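Local coordinates for protein glyoxylate reductase (Paecilomyces sp. J18, PDB 3WNV) that reduces glyoxylate, probably to glycolate with a nicotinamide cofactor, as a fungal member of the D-isomer-specific 2-hydroxyacid dehydrogenase family, at residues 47-51 with 76-80; 52-56 with 307-311; 250-254 with 276-280. All blocks are in the same frame, centred on the assembly; numbering follows the deposited sequence.

Contact 1. Residues 47-51 with 76-80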
ATOM      1  N   GLN A  47     -24.155  21.825   3.170  1.00 28.50           N
ATOM      2  CA  GLN A  47     -23.929  21.522   4.585  1.00 28.83           C
ATOM      3  C   GLN A  47     -22.449  21.412   4.924  1.00 26.07           C
ATOM      4  O   GLN A  47     -22.074  21.534   6.083  1.00 24.77           O
ATOM      5  CB  GLN A  47     -24.675  20.258   5.016  1.00 29.84           C
ATOM      6  CG  GLN A  47     -24.099  18.981   4.481  1.00 28.82           C
ATOM      7  CD  GLN A  47     -24.916  17.768   4.906  1.00 35.62           C
ATOM      8  OE1 GLN A  47     -25.999  17.531   4.376  1.00 40.46           O
ATOM      9  NE2 GLN A  47     -24.400  16.997   5.862  1.00 32.66           N
ATOM     10  N   TYR A  48     -21.608  21.173   3.922  1.00 22.13           N
ATOM     11  CA  TYR A  48     -20.173  21.145   4.137  1.00 18.74           C
ATOM     12  C   TYR A  48     -19.507  22.468   3.705  1.00 17.94           C
ATOM     13  O   TYR A  48     -18.298  22.518   3.519  1.00 17.54           O
ATOM     14  CB  TYR A  48     -19.556  20.015   3.334  1.00 20.54           C
ATOM     15  CG  TYR A  48     -20.054  18.638   3.686  1.00 20.97           C
ATOM     16  CD1 TYR A  48     -20.472  18.333   4.978  1.00 21.95           C
ATOM     17  CD2 TYR A  48     -20.058  17.628   2.739  1.00 19.56           C
ATOM     18  CE1 TYR A  48     -20.883  17.036   5.312  1.00 24.70           C
ATOM     19  CE2 TYR A  48     -20.456  16.320   3.066  1.00 17.30           C
ATOM     20  CZ  TYR A  48     -20.886  16.049   4.359  1.00 24.73           C
ATOM     21  OH  TYR A  48     -21.300  14.774   4.712  1.00 26.57           O
ATOM     22  N   ASP A  49     -20.288  23.531   3.548  1.00 18.97           N
ATOM     23  CA  ASP A  49     -19.770  24.767   2.951  1.00 16.91           C
ATOM     24  C   ASP A  49     -18.733  25.520   3.806  1.00 18.50           C
ATOM     25  O   ASP A  49     -18.055  26.427   3.323  1.00 17.62           O
ATOM     26  CB  ASP A  49     -20.918  25.660   2.473  1.00 22.82           C
ATOM     27  CG  ASP A  49     -21.334  25.336   1.032  1.00 26.32           C
ATOM     28  OD1 ASP A  49     -20.908  24.276   0.484  1.00 23.60           O
ATOM     29  OD2 ASP A  49     -22.066  26.148   0.443  1.00 30.19           O
ATOM     30  N   ASP A  50     -18.600  25.141   5.074  1.00 19.23           N
ATOM     31  CA  ASP A  50     -17.555  25.701   5.931  1.00 22.02           C
ATOM     32  C   ASP A  50     -16.396  24.738   6.179  1.00 17.85           C
ATOM     33  O   ASP A  50     -15.505  25.017   6.985  1.00 18.55           O
ATOM     34  CB  ASP A  50     -18.158  26.106   7.282  1.00 21.39           C
ATOM     35  CG  ASP A  50     -19.090  27.345   7.165  1.00 46.79           C
ATOM     36  OD1 ASP A  50     -18.662  28.429   6.659  1.00 36.29           O
ATOM     37  OD2 ASP A  50     -20.274  27.215   7.556  1.00 51.58           O
ATOM     38  N   VAL A  51     -16.391  23.605   5.495  1.00 15.65           N
ATOM     39  CA  VAL A  51     -15.362  22.586   5.771  1.00 12.89           C
ATOM     40  C   VAL A  51     -14.037  22.970   5.131  1.00 16.23           C
ATOM     41  O   VAL A  51     -13.956  23.066   3.907  1.00 15.00           O
ATOM     42  CB  VAL A  51     -15.789  21.231   5.239  1.00 16.62           C
ATOM     43  CG1 VAL A  51     -14.616  20.216   5.349  1.00 14.74           C
ATOM     44  CG2 VAL A  51     -17.033  20.740   5.998  1.00 15.54           C
ATOM     45  N   PRO A  76     -16.986  21.454  -1.769  1.00 12.17           N
ATOM     46  CA  PRO A  76     -17.208  22.890  -1.621  1.00 17.09           C
ATOM     47  C   PRO A  76     -15.890  23.644  -1.754  1.00 17.76           C
ATOM     48  O   PRO A  76     -14.803  23.122  -1.432  1.00 15.94           O
ATOM     49  CB  PRO A  76     -17.748  23.041  -0.188  1.00 18.01           C
ATOM     50  CG  PRO A  76     -18.013  21.674   0.316  1.00 18.83           C
ATOM     51  CD  PRO A  76     -17.269  20.692  -0.546  1.00 13.62           C
ATOM     52  N   LYS A  77     -16.005  24.870  -2.236  1.00 15.91           N
ATOM     53  CA  LYS A  77     -14.852  25.733  -2.454  1.00 18.38           C
ATOM     54  C   LYS A  77     -14.035  25.976  -1.176  1.00 18.12           C
ATOM     55  O   LYS A  77     -12.832  26.301  -1.241  1.00 19.23           O
ATOM     56  CB  LYS A  77     -15.355  27.038  -3.064  1.00 20.65           C
ATOM     57  CG  LYS A  77     -14.330  27.983  -3.629  1.00 29.08           C
ATOM     58  CD  LYS A  77     -15.046  29.243  -4.195  1.00 38.09           C
ATOM     59  CE  LYS A  77     -14.063  30.217  -4.856  1.00 37.89           C
ATOM     60  NZ  LYS A  77     -13.516  29.613  -6.092  1.00 38.07           N
ATOM     61  N   SER A  78     -14.680  25.840  -0.009  1.00 18.87           N
ATOM     62  CA  SER A  78     -13.978  26.004   1.261  1.00 19.77           C
ATOM     63  C   SER A  78     -12.828  25.003   1.499  1.00 16.73           C
ATOM     64  O   SER A  78     -11.899  25.289   2.254  1.00 13.97           O
ATOM     65  CB  SER A  78     -14.984  25.879   2.406  1.00 18.05           C
ATOM     66  OG  SER A  78     -15.772  24.693   2.232  1.00 15.80           O
ATOM     67  N   VAL A  79     -12.908  23.820   0.911  1.00 14.68           N
ATOM     68  CA  VAL A  79     -11.943  22.750   1.231  1.00 13.97           C
ATOM     69  C   VAL A  79     -10.533  23.110   0.791  1.00 19.22           C
ATOM     70  O   VAL A  79     -10.297  23.440  -0.380  1.00 16.40           O
ATOM     71  CB  VAL A  79     -12.326  21.444   0.582  1.00 15.14           C
ATOM     72  CG1 VAL A  79     -11.272  20.336   0.900  1.00 13.53           C
ATOM     73  CG2 VAL A  79     -13.731  21.024   1.019  1.00 19.28           C
ATOM     74  N   LYS A  80      -9.603  23.103   1.741  1.00 15.99           N
ATOM     75  CA  LYS A  80      -8.218  23.452   1.433  1.00 15.44           C
ATOM     76  C   LYS A  80      -7.247  22.319   1.652  1.00 14.84           C
ATOM     77  O   LYS A  80      -6.138  22.384   1.165  1.00 17.25           O
ATOM     78  CB  LYS A  80      -7.781  24.733   2.149  1.00 17.31           C
ATOM     79  CG  LYS A  80      -8.653  25.918   1.746  1.00 19.77           C
ATOM     80  CD  LYS A  80      -7.888  27.237   1.666  1.00 35.31           C
ATOM     81  CE  LYS A  80      -7.146  27.560   2.959  1.00 41.53           C
ATOM     82  NZ  LYS A  80      -6.890  29.033   3.110  1.00 48.67           N
TER
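The hydroxyl of Ser78 sits among the carbonyls of the facing loop and gives its proton to one of them, the bond from Ser78 OG to Val51 O being 3.0 Å long. This joins two type I beta turns, Tyr48 to Val51 and Pro76 to Val79. Each turn comes after a helix and leads into a strand, 51-57 and 81-85 respectively, neighbours in the five-stranded parallel sheet of the flavodoxin-like N-terminal domain. The contact therefore ties together the entrances of two adjacent strands.

The bond is not an ideal one. OG stands above the plane of the Val51 carbonyl, 41° out of it, and a second carbonyl comes close, with Asp49 O at 3.1 Å from Ser78 OG. Ser78 reaches this place because its OG lies between its own backbone N and carbonyl carbon (chi1 50°), while its CB points at the other turn. Val79 CA makes a CA-H...O contact to Val51 O at 3.4 Å, while Val79 N is badly angled for a hydrogen bond to the same oxygen.

Pro76 supplies the apolar half. Its ring is pushed against the start of the opposite turn, with Pro76 CG 3.8 Å from Tyr48 CB and close to the Tyr48 carbonyl oxygen, which is already engaged by Val51 N within its own turn. The Tyr48 ring leads away from here: its phenol bonds to Asn42 on helix 36-45, and the side chain touches Leu7 of strand 5-9. At the solvent edge the Asp49 carboxylate bends back across Pro76, bringing Asp49 OD1 to 3.5 Å from Pro76 CB.

Contact 2. Residues 52-56 with 307-311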
ATOM      1  N   ILE A  52     -13.001  23.194   5.940  1.00 17.03           N
ATOM      2  CA  ILE A  52     -11.676  23.575   5.419  1.00 14.52           C
ATOM      3  C   ILE A  52     -10.785  22.358   5.232  1.00 16.53           C
ATOM      4  O   ILE A  52      -9.875  22.358   4.396  1.00 16.28           O
ATOM      5  CB  ILE A  52     -10.967  24.613   6.342  1.00 19.34           C
ATOM      6  CG1 ILE A  52      -9.622  25.075   5.766  1.00 19.96           C
ATOM      7  CG2 ILE A  52     -10.728  24.052   7.722  1.00 21.71           C
ATOM      8  CD1 ILE A  52      -8.981  26.187   6.609  1.00 28.69           C
ATOM      9  N   ALA A  53     -11.043  21.300   5.994  1.00 14.04           N
ATOM     10  CA  ALA A  53     -10.176  20.121   5.918  1.00 11.62           C
ATOM     11  C   ALA A  53     -10.965  18.841   6.068  1.00 12.55           C
ATOM     12  O   ALA A  53     -11.928  18.795   6.816  1.00 12.62           O
ATOM     13  CB  ALA A  53      -9.117  20.184   6.971  1.00 13.32           C
ATOM     14  N   ILE A  54     -10.483  17.776   5.434  1.00 10.30           N
ATOM     15  CA  ILE A  54     -11.205  16.512   5.420  1.00 11.09           C
ATOM     16  C   ILE A  54     -10.237  15.433   5.840  1.00 10.78           C
ATOM     17  O   ILE A  54      -9.123  15.362   5.312  1.00 13.78           O
ATOM     18  CB  ILE A  54     -11.686  16.173   3.997  1.00 12.35           C
ATOM     19  CG1 ILE A  54     -12.889  17.040   3.606  1.00 17.19           C
ATOM     20  CG2 ILE A  54     -12.055  14.671   3.890  1.00 11.52           C
ATOM     21  CD1 ILE A  54     -13.264  16.853   2.098  1.00 10.50           C
ATOM     22  N   TYR A  55     -10.653  14.577   6.767  1.00 10.63           N
ATOM     23  CA  TYR A  55      -9.889  13.377   7.094  1.00  6.55           C
ATOM     24  C   TYR A  55     -10.511  12.250   6.310  1.00 10.81           C
ATOM     25  O   TYR A  55     -11.727  12.059   6.396  1.00 11.11           O
ATOM     26  CB  TYR A  55     -10.075  13.059   8.604  1.00 10.42           C
ATOM     27  CG  TYR A  55      -9.386  11.768   9.072  1.00 12.61           C
ATOM     28  CD1 TYR A  55      -9.817  10.507   8.642  1.00  9.91           C
ATOM     29  CD2 TYR A  55      -8.353  11.821   9.999  1.00 11.63           C
ATOM     30  CE1 TYR A  55      -9.186   9.306   9.088  1.00 11.53           C
ATOM     31  CE2 TYR A  55      -7.713  10.652  10.448  1.00 14.22           C
ATOM     32  CZ  TYR A  55      -8.134   9.403   9.977  1.00 16.16           C
ATOM     33  OH  TYR A  55      -7.516   8.273  10.451  1.00 14.90           O
ATOM     34  N   ARG A  56      -9.703  11.462   5.581  1.00 11.14           N
ATOM     35  CA  ARG A  56     -10.256  10.276   4.949  1.00 11.48           C
ATOM     36  C   ARG A  56      -9.228   9.181   5.006  1.00  8.67           C
ATOM     37  O   ARG A  56      -8.060   9.419   5.357  1.00 10.86           O
ATOM     38  CB  ARG A  56     -10.659  10.559   3.486  1.00 10.89           C
ATOM     39  CG  ARG A  56      -9.477  10.765   2.540  1.00 11.39           C
ATOM     40  CD  ARG A  56      -9.959  10.937   1.101  1.00  9.49           C
ATOM     41  NE  ARG A  56     -10.636   9.722   0.579  1.00 10.81           N
ATOM     42  CZ  ARG A  56     -10.002   8.705  -0.025  1.00 14.13           C
ATOM     43  NH1 ARG A  56      -8.676   8.706  -0.160  1.00 13.17           N
ATOM     44  NH2 ARG A  56     -10.701   7.674  -0.509  1.00 10.70           N
ATOM     45  N   VAL A 307      -2.132  11.429  10.509  1.00 10.53           N
ATOM     46  CA  VAL A 307      -3.153  12.179   9.790  1.00 13.25           C
ATOM     47  C   VAL A 307      -3.699  13.320  10.642  1.00 12.42           C
ATOM     48  O   VAL A 307      -3.899  14.444  10.154  1.00 13.33           O
ATOM     49  CB  VAL A 307      -4.318  11.252   9.354  1.00 10.04           C
ATOM     50  CG1 VAL A 307      -5.300  12.015   8.449  1.00 11.14           C
ATOM     51  CG2 VAL A 307      -3.763  10.046   8.598  1.00 12.53           C
ATOM     52  N   LEU A 308      -3.914  13.056  11.936  1.00 10.88           N
ATOM     53  CA  LEU A 308      -4.545  14.047  12.787  1.00 14.38           C
ATOM     54  C   LEU A 308      -3.557  15.172  13.070  1.00 14.07           C
ATOM     55  O   LEU A 308      -3.957  16.312  13.236  1.00 15.16           O
ATOM     56  CB  LEU A 308      -5.114  13.407  14.060  1.00 15.25           C
ATOM     57  CG  LEU A 308      -6.357  12.540  13.755  1.00 14.76           C
ATOM     58  CD1 LEU A 308      -6.672  11.592  14.920  1.00 20.04           C
ATOM     59  CD2 LEU A 308      -7.583  13.397  13.426  1.00 18.32           C
ATOM     60  N   ASN A 309      -2.261  14.841  13.121  1.00 16.01           N
ATOM     61  CA  ASN A 309      -1.239  15.870  13.288  1.00 16.55           C
ATOM     62  C   ASN A 309      -1.094  16.756  12.052  1.00 13.26           C
ATOM     63  O   ASN A 309      -0.860  17.959  12.175  1.00 17.38           O
ATOM     64  CB  ASN A 309       0.099  15.238  13.704  1.00 20.39           C
ATOM     65  CG  ASN A 309       0.117  14.855  15.171  1.00 27.02           C
ATOM     66  OD1 ASN A 309      -0.503  15.519  15.979  1.00 29.92           O
ATOM     67  ND2 ASN A 309       0.801  13.764  15.511  1.00 32.57           N
ATOM     68  N   ASN A 310      -1.200  16.151  10.868  1.00 13.22           N
ATOM     69  CA  ASN A 310      -1.314  16.924   9.635  1.00 14.13           C
ATOM     70  C   ASN A 310      -2.512  17.867   9.671  1.00 16.87           C
ATOM     71  O   ASN A 310      -2.380  19.032   9.362  1.00 14.68           O
ATOM     72  CB  ASN A 310      -1.441  16.010   8.423  1.00 14.10           C
ATOM     73  CG  ASN A 310      -0.104  15.617   7.858  1.00 18.14           C
ATOM     74  OD1 ASN A 310       0.541  16.418   7.156  1.00 15.83           O
ATOM     75  ND2 ASN A 310       0.334  14.387   8.149  1.00 14.65           N
ATOM     76  N   LEU A 311      -3.685  17.351  10.039  1.00 15.63           N
ATOM     77  CA  LEU A 311      -4.868  18.196  10.186  1.00 19.19           C
ATOM     78  C   LEU A 311      -4.681  19.375  11.127  1.00 17.48           C
ATOM     79  O   LEU A 311      -5.062  20.505  10.831  1.00 16.58           O
ATOM     80  CB  LEU A 311      -6.045  17.362  10.682  1.00 23.34           C
ATOM     81  CG  LEU A 311      -6.680  16.537   9.600  1.00 30.85           C
ATOM     82  CD1 LEU A 311      -7.539  15.415  10.191  1.00 36.79           C
ATOM     83  CD2 LEU A 311      -7.487  17.463   8.721  1.00 29.53           C
TER
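Tyr55 turns the CD2-CE2 bond of its ring to helix 297-317, where Val307 CG1 lies oblique to the ring, 3.4 Å from Tyr55 CE2 and just as near Tyr55 CD2. The helix covers the parallel sheet of the N-terminal domain, as one helical layer of the flavodoxin-like alpha/beta/alpha fold. It runs antiparallel to strand 51-57, the short segments making 178° with their axes 9.5 Å apart at closest approach.

Two leucines join Val307 at the ring. Leu311 CD1 comes in at the ring edge, 3.7 Å from Tyr55 CD2, and also touches the tyrosine CB; Leu308 CD2 approaches Tyr55 CD2 obliquely at 3.8 Å.

What sets the ring in place is partly its first torsion: CG is anti to the backbone N (chi1 177°), which brings the end of the side chain nearer the helix although its CB does not point there. Tyr55 OH is hydrogen-bonded to Asn85 ND2 of strand 81-85, and the Tyr55 side chain also touches Leu8 of strand 5-9 and Ile12. Val307 and Leu311 both rest on Cys83 of strand 81-85, while Leu308 reaches over to Trp19 of helix 16-21. The two methyls of Leu311 divide between Tyr55 and Ala53, two residues apart on the strand: Ala53 points its methyl at the helix, and Ala53 CB meets Leu311 CD2 at 3.6 Å.

Contact 3. Residues 250-254 with 276-280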
ATOM      1  N   GLU A 250      -2.290 -10.171 -13.049  1.00 13.75           N
ATOM      2  CA  GLU A 250      -2.474 -11.346 -12.194  1.00 14.56           C
ATOM      3  C   GLU A 250      -2.796 -12.576 -13.032  1.00 11.78           C
ATOM      4  O   GLU A 250      -2.424 -13.702 -12.683  1.00 15.06           O
ATOM      5  CB  GLU A 250      -3.581 -11.063 -11.170  1.00 13.57           C
ATOM      6  CG  GLU A 250      -3.581 -12.004  -9.969  1.00 15.53           C
ATOM      7  CD  GLU A 250      -4.445 -11.429  -8.834  1.00 18.32           C
ATOM      8  OE1 GLU A 250      -4.041 -10.366  -8.314  1.00 16.76           O
ATOM      9  OE2 GLU A 250      -5.532 -11.995  -8.483  1.00 18.41           O
ATOM     10  N   LYS A 251      -3.462 -12.377 -14.159  1.00 13.76           N
ATOM     11  CA  LYS A 251      -3.770 -13.530 -15.014  1.00 22.49           C
ATOM     12  C   LYS A 251      -2.485 -14.075 -15.620  1.00 17.81           C
ATOM     13  O   LYS A 251      -2.305 -15.281 -15.726  1.00 17.68           O
ATOM     14  CB  LYS A 251      -4.779 -13.183 -16.106  1.00 21.22           C
ATOM     15  CG  LYS A 251      -6.215 -13.120 -15.621  1.00 20.09           C
ATOM     16  CD  LYS A 251      -7.097 -12.669 -16.746  1.00 29.08           C
ATOM     17  CE  LYS A 251      -8.499 -12.389 -16.240  1.00 39.95           C
ATOM     18  NZ  LYS A 251      -9.332 -11.719 -17.278  1.00 47.87           N
ATOM     19  N   ALA A 252      -1.562 -13.188 -15.974  1.00 13.10           N
ATOM     20  CA  ALA A 252      -0.258 -13.631 -16.475  1.00 15.39           C
ATOM     21  C   ALA A 252       0.597 -14.302 -15.400  1.00 14.33           C
ATOM     22  O   ALA A 252       1.350 -15.254 -15.668  1.00 13.31           O
ATOM     23  CB  ALA A 252       0.508 -12.450 -17.082  1.00 15.92           C
ATOM     24  N   LEU A 253       0.491 -13.804 -14.183  1.00 15.06           N
ATOM     25  CA  LEU A 253       1.178 -14.393 -13.047  1.00 10.45           C
ATOM     26  C   LEU A 253       0.671 -15.826 -12.846  1.00 14.07           C
ATOM     27  O   LEU A 253       1.471 -16.763 -12.629  1.00 13.82           O
ATOM     28  CB  LEU A 253       0.930 -13.523 -11.804  1.00 11.75           C
ATOM     29  CG  LEU A 253       1.439 -14.177 -10.508  1.00 10.91           C
ATOM     30  CD1 LEU A 253       2.924 -14.176 -10.492  1.00 10.93           C
ATOM     31  CD2 LEU A 253       0.864 -13.398  -9.302  1.00 12.52           C
ATOM     32  N   VAL A 254      -0.647 -16.016 -12.945  1.00 12.86           N
ATOM     33  CA  VAL A 254      -1.210 -17.374 -12.807  1.00 13.78           C
ATOM     34  C   VAL A 254      -0.659 -18.322 -13.889  1.00 16.52           C
ATOM     35  O   VAL A 254      -0.228 -19.450 -13.593  1.00 16.18           O
ATOM     36  CB  VAL A 254      -2.754 -17.358 -12.811  1.00 13.74           C
ATOM     37  CG1 VAL A 254      -3.308 -18.808 -13.014  1.00 20.28           C
ATOM     38  CG2 VAL A 254      -3.285 -16.757 -11.484  1.00 12.81           C
ATOM     39  N   VAL A 276      -9.644 -12.684  -5.762  1.00 19.81           N
ATOM     40  CA  VAL A 276      -8.306 -13.182  -6.102  1.00 17.46           C
ATOM     41  C   VAL A 276      -8.480 -14.107  -7.312  1.00 19.67           C
ATOM     42  O   VAL A 276      -9.455 -14.886  -7.376  1.00 20.81           O
ATOM     43  CB  VAL A 276      -7.702 -13.997  -4.912  1.00 11.57           C
ATOM     44  CG1 VAL A 276      -6.382 -14.653  -5.288  1.00 15.08           C
ATOM     45  CG2 VAL A 276      -7.593 -13.133  -3.614  1.00 15.26           C
ATOM     46  N   GLU A 277      -7.588 -14.038  -8.298  1.00 16.78           N
ATOM     47  CA  GLU A 277      -7.735 -14.966  -9.438  1.00 14.88           C
ATOM     48  C   GLU A 277      -7.807 -16.398  -8.924  1.00 18.48           C
ATOM     49  O   GLU A 277      -7.019 -16.790  -8.075  1.00 18.47           O
ATOM     50  CB  GLU A 277      -6.577 -14.851 -10.437  1.00 17.01           C
ATOM     51  CG  GLU A 277      -6.618 -13.620 -11.318  1.00 20.62           C
ATOM     52  CD  GLU A 277      -7.803 -13.595 -12.246  1.00 24.01           C
ATOM     53  OE1 GLU A 277      -8.034 -14.584 -12.973  1.00 25.70           O
ATOM     54  OE2 GLU A 277      -8.513 -12.568 -12.257  1.00 27.34           O
ATOM     55  N   PRO A 278      -8.766 -17.188  -9.432  1.00 21.52           N
ATOM     56  CA  PRO A 278      -8.970 -18.543  -8.909  1.00 24.22           C
ATOM     57  C   PRO A 278      -7.717 -19.418  -8.951  1.00 19.65           C
ATOM     58  O   PRO A 278      -7.396 -20.055  -7.945  1.00 22.37           O
ATOM     59  CB  PRO A 278     -10.032 -19.123  -9.849  1.00 27.35           C
ATOM     60  CG  PRO A 278     -10.756 -17.969 -10.368  1.00 27.15           C
ATOM     61  CD  PRO A 278      -9.711 -16.867 -10.506  1.00 23.18           C
ATOM     62  N   GLY A 279      -7.006 -19.436 -10.080  1.00 20.07           N
ATOM     63  CA  GLY A 279      -5.801 -20.242 -10.192  1.00 22.45           C
ATOM     64  C   GLY A 279      -4.746 -19.835  -9.187  1.00 22.92           C
ATOM     65  O   GLY A 279      -3.842 -20.613  -8.855  1.00 19.02           O
ATOM     66  N   LEU A 280      -4.856 -18.614  -8.681  1.00 21.71           N
ATOM     67  CA  LEU A 280      -3.941 -18.161  -7.637  1.00 17.04           C
ATOM     68  C   LEU A 280      -4.436 -18.652  -6.253  1.00 14.52           C
ATOM     69  O   LEU A 280      -3.706 -19.306  -5.497  1.00 16.43           O
ATOM     70  CB  LEU A 280      -3.863 -16.641  -7.711  1.00 20.64           C
ATOM     71  CG  LEU A 280      -2.818 -15.914  -6.911  1.00 21.09           C
ATOM     72  CD1 LEU A 280      -1.467 -16.548  -7.187  1.00 28.89           C
ATOM     73  CD2 LEU A 280      -2.796 -14.434  -7.318  1.00 16.60           C
TER
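A single hydrogen bond crosses between Glu250, in the first turn of helix 250-259, and the backbone just ahead of helix 278-281. Glu277 N donates to Glu250 OE2 over 2.9 Å, nearly straight at 170°, and meets that oxygen almost along its C-O axis. The other oxygen, Glu250 OE1, takes the backbone N-H of Glu271, so one carboxylate grips two points of the loop that follows strand 262-267. Its reach comes from an extended chain, with CG anti to the backbone N (chi1 -162°).

Among the charged groups the pairing is looser. Glu277, which occupies the N-cap position of its helix, lays its carboxylate beside the aliphatic part of Lys251, Glu277 OE1 lying 3.5 Å from Lys251 CG. No salt bridge forms: Lys251 NZ stays 5.2 Å from Glu277 OE2. The two carboxylates are 4.8 Å apart between Glu250 OE2 and Glu277 OE2, their planes turned 66° to each other.

Apolar contacts lie beside the bond. Val254, one turn after Glu250, has its CG2 3.8 Å from Leu280 CB, and its other methyl faces the backbone of Gly279. Leu280 CD2 lies 3.7 Å from Glu250 CG and as near to the carboxyl carbon Glu250 CD, the two side chains crossing at about a right angle. Leu280 and Leu253 both touch Val265 of strand 262-267.

This is the cofactor-binding Rossmann domain, and here a buried carboxylate is satisfied by main-chain N-H groups. Two such donors would probably favour its ionised form, against the opposing influence of the Glu277 carboxylate, whose own charge Lys251 perhaps eases from a distance.

Contacts 1 and 2 share the five-stranded N-terminal sheet. Their centres lie 14 Å apart, and they touch directly where Lys80 N approaches Ile52 O at 2.8 Å, a probable hydrogen bond from the residue just before strand 81-85 to strand 51-57. Their segments alternate along the chain: 47-51 runs straight into 52-56, then comes 76-80, and 307-311 arrives only near the end. Contact 3 belongs to the cofactor-binding domain, on the other side of the chain's centre, its centre about 43 Å from that of contact 1 and 37 Å from that of contact 2. The chain thus builds the second domain between the two halves of contact 2, then returns with helix 297-317 to complete the first.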